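Local coordinates for protein cysteine synthase (PDB 6AHI) that uses pyridoxal 5'-phosphate to make L-cysteine and acetate from O-acetyl-L-serine and hydrogen sulfide, and also has cystathionine beta-synthase activity, at residues A[70-75]-A[141-146]. Numbering follows the deposited sequence.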
ATOM      1  N   ILE A  70      -1.020 -14.898 -20.708  1.00 57.87           N
ATOM      2  CA  ILE A  70      -1.775 -15.879 -19.929  1.00 59.66           C
ATOM      3  C   ILE A  70      -0.872 -16.433 -18.818  1.00 57.64           C
ATOM      4  O   ILE A  70       0.224 -16.858 -19.101  1.00 59.10           O
ATOM      5  CB  ILE A  70      -2.265 -17.016 -20.840  1.00 64.56           C
ATOM      6  CG1 ILE A  70      -2.892 -16.496 -22.141  1.00 67.62           C
ATOM      7  CG2 ILE A  70      -3.205 -17.943 -20.083  1.00 65.75           C
ATOM      8  CD1 ILE A  70      -3.406 -17.572 -23.045  1.00 72.23           C
ATOM      9  N   GLU A  71      -1.361 -16.485 -17.574  1.00 55.44           N
ATOM     10  CA  GLU A  71      -0.596 -17.064 -16.463  1.00 56.15           C
ATOM     11  C   GLU A  71      -1.537 -17.682 -15.431  1.00 57.65           C
ATOM     12  O   GLU A  71      -2.518 -17.058 -15.040  1.00 56.23           O
ATOM     13  CB  GLU A  71       0.308 -16.000 -15.837  1.00 54.34           C
ATOM     14  CG  GLU A  71       1.268 -16.517 -14.780  1.00 56.14           C
ATOM     15  CD  GLU A  71       2.307 -17.546 -15.211  1.00 58.79           C
ATOM     16  OE1 GLU A  71       2.177 -18.122 -16.338  1.00 62.29           O
ATOM     17  OE2 GLU A  71       3.253 -17.788 -14.404  1.00 56.18           O
ATOM     18  N   PRO A  72      -1.274 -18.923 -14.939  1.00 58.63           N
ATOM     19  CA  PRO A  72      -1.913 -19.416 -13.716  1.00 56.91           C
ATOM     20  C   PRO A  72      -1.257 -18.756 -12.492  1.00 53.05           C
ATOM     21  O   PRO A  72      -0.042 -18.620 -12.453  1.00 51.49           O
ATOM     22  CB  PRO A  72      -1.632 -20.926 -13.768  1.00 59.93           C
ATOM     23  CG  PRO A  72      -0.275 -20.988 -14.438  1.00 59.67           C
ATOM     24  CD  PRO A  72      -0.339 -19.909 -15.507  1.00 60.92           C
ATOM     25  N   THR A  73      -2.056 -18.315 -11.521  1.00 51.24           N
ATOM     26  CA  THR A  73      -1.505 -17.603 -10.360  1.00 49.99           C
ATOM     27  C   THR A  73      -2.485 -17.738  -9.197  1.00 49.50           C
ATOM     28  O   THR A  73      -3.649 -17.917  -9.398  1.00 51.40           O
ATOM     29  CB  THR A  73      -1.144 -16.138 -10.690  1.00 48.28           C
ATOM     30  OG1 THR A  73      -0.817 -15.367  -9.531  1.00 45.01           O
ATOM     31  CG2 THR A  73      -2.259 -15.396 -11.382  1.00 48.48           C
ATOM     32  N   ALA A  74      -1.945 -17.715  -7.980  1.00 54.13           N
ATOM     33  CA  ALA A  74      -2.729 -17.621  -6.753  1.00 55.55           C
ATOM     34  C   ALA A  74      -2.768 -16.160  -6.281  1.00 52.05           C
ATOM     35  O   ALA A  74      -3.287 -15.891  -5.198  1.00 54.30           O
ATOM     36  CB  ALA A  74      -2.176 -18.569  -5.699  1.00 58.72           C
ATOM     37  N   GLY A  75      -2.242 -15.220  -7.083  1.00 46.92           N
ATOM     38  CA  GLY A  75      -2.692 -13.830  -6.950  1.00 45.58           C
ATOM     39  C   GLY A  75      -1.674 -12.779  -7.371  1.00 41.05           C
ATOM     40  O   GLY A  75      -1.964 -11.961  -8.289  1.00 40.02           O
ATOM     41  N   SER A 141      -0.075 -15.860 -28.116  1.00 80.28           N
ATOM     42  CA  SER A 141      -0.143 -15.869 -26.644  1.00 76.80           C
ATOM     43  C   SER A 141       1.270 -15.914 -26.059  1.00 73.05           C
ATOM     44  O   SER A 141       2.237 -16.256 -26.722  1.00 75.65           O
ATOM     45  CB  SER A 141      -0.995 -17.016 -26.123  1.00 78.03           C
ATOM     46  OG  SER A 141      -0.554 -18.281 -26.602  1.00 78.32           O
ATOM     47  N   TYR A 142       1.378 -15.581 -24.781  1.00 69.46           N
ATOM     48  CA  TYR A 142       2.613 -15.776 -24.071  1.00 68.17           C
ATOM     49  C   TYR A 142       2.277 -16.300 -22.676  1.00 64.05           C
ATOM     50  O   TYR A 142       1.482 -15.710 -21.970  1.00 62.41           O
ATOM     51  CB  TYR A 142       3.454 -14.506 -24.075  1.00 67.46           C
ATOM     52  CG  TYR A 142       4.642 -14.604 -23.163  1.00 69.93           C
ATOM     53  CD1 TYR A 142       5.709 -15.434 -23.464  1.00 73.87           C
ATOM     54  CD2 TYR A 142       4.673 -13.909 -21.971  1.00 68.19           C
ATOM     55  CE1 TYR A 142       6.810 -15.519 -22.625  1.00 73.61           C
ATOM     56  CE2 TYR A 142       5.765 -13.980 -21.123  1.00 70.69           C
ATOM     57  CZ  TYR A 142       6.826 -14.808 -21.442  1.00 71.79           C
ATOM     58  OH  TYR A 142       7.886 -14.891 -20.593  1.00 75.29           O
ATOM     59  N   LEU A 143       2.870 -17.448 -22.345  1.00 65.39           N
ATOM     60  CA  LEU A 143       2.566 -18.212 -21.137  1.00 66.90           C
ATOM     61  C   LEU A 143       3.869 -18.338 -20.351  1.00 64.96           C
ATOM     62  O   LEU A 143       4.673 -19.240 -20.605  1.00 66.56           O
ATOM     63  CB  LEU A 143       1.969 -19.568 -21.542  1.00 70.27           C
ATOM     64  CG  LEU A 143       1.434 -20.475 -20.422  1.00 72.04           C
ATOM     65  CD1 LEU A 143       0.411 -19.779 -19.531  1.00 71.87           C
ATOM     66  CD2 LEU A 143       0.826 -21.748 -21.010  1.00 76.28           C
ATOM     67  N   PRO A 144       4.148 -17.410 -19.407  1.00 60.78           N
ATOM     68  CA  PRO A 144       5.422 -17.414 -18.695  1.00 59.45           C
ATOM     69  C   PRO A 144       5.703 -18.744 -17.979  1.00 60.79           C
ATOM     70  O   PRO A 144       6.838 -19.209 -18.008  1.00 63.91           O
ATOM     71  CB  PRO A 144       5.300 -16.288 -17.657  1.00 56.70           C
ATOM     72  CG  PRO A 144       4.180 -15.408 -18.163  1.00 57.24           C
ATOM     73  CD  PRO A 144       3.279 -16.297 -18.998  1.00 59.39           C
ATOM     74  N   LEU A 145       4.674 -19.328 -17.353  1.00 60.42           N
ATOM     75  CA  LEU A 145       4.827 -20.457 -16.407  1.00 59.43           C
ATOM     76  C   LEU A 145       5.998 -20.170 -15.473  1.00 56.57           C
ATOM     77  O   LEU A 145       7.068 -20.761 -15.609  1.00 54.74           O
ATOM     78  CB  LEU A 145       5.010 -21.768 -17.172  1.00 63.10           C
ATOM     79  CG  LEU A 145       3.744 -22.224 -17.897  1.00 65.26           C
ATOM     80  CD1 LEU A 145       4.011 -23.445 -18.781  1.00 68.56           C
ATOM     81  CD2 LEU A 145       2.624 -22.519 -16.901  1.00 64.51           C
ATOM     82  N   GLN A 146       5.756 -19.217 -14.569  1.00 51.53           N
ATOM     83  CA  GLN A 146       6.742 -18.728 -13.631  1.00 51.97           C
ATOM     84  C   GLN A 146       7.381 -19.901 -12.868  1.00 49.50           C
ATOM     85  O   GLN A 146       8.557 -19.854 -12.540  1.00 45.44           O
ATOM     86  CB  GLN A 146       6.107 -17.715 -12.661  1.00 50.84           C
ATOM     87  CG  GLN A 146       5.160 -18.349 -11.640  1.00 53.79           C
ATOM     88  CD  GLN A 146       4.248 -17.351 -10.969  1.00 58.12           C
ATOM     89  OE1 GLN A 146       4.714 -16.465 -10.246  1.00 58.49           O
ATOM     90  NE2 GLN A 146       2.940 -17.488 -11.193  1.00 60.95           N
TER
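The E71 carboxylate turns its two oxygens to successive backbone amides of 141-146, both met on the syn side: OE2 takes the N-H of Q146 at 2.9 Å in a nearly straight bond, while OE1 takes that of L145 at 3.0 Å in a more bent one, the donor 19° out of the carboxylate plane. P144 N lies over a face of the Y142 ring, 4.1 Å above its plane and offset toward the rim. The E71 chain leaves the strand with CG anti to the backbone N (chi1 -173°) and bends at chi2, carrying the carboxylate to the loop. E71 OE1 sits over one face of the P144 ring, 3.4 Å from CD, and the Q146 amide, its OE1 hydrogen-bonded to T77, is inclined 35° to the carboxylate. These segments join strand 68-72, an inner strand of the smaller, four-stranded parallel sheet of the fold-type II PLP enzymes, to its edge strand 141-142. I70 N bonds to Y142 O at 2.9 Å, a further backbone bond joins Y142 to T68, and L143 CA turns its hydrogen to I70 O. L143 CD1 presses tightly on I70 O (3.0 Å) and lies against I70 CB and P72 CD; L145 CD2 meets P72 CG at 4.1 Å, and helix 123-137 covers this apolar side. T73 OG1 accepts from G75 N in an ST turn leading into helix 76-85, whose N76 probably binds the cofactor.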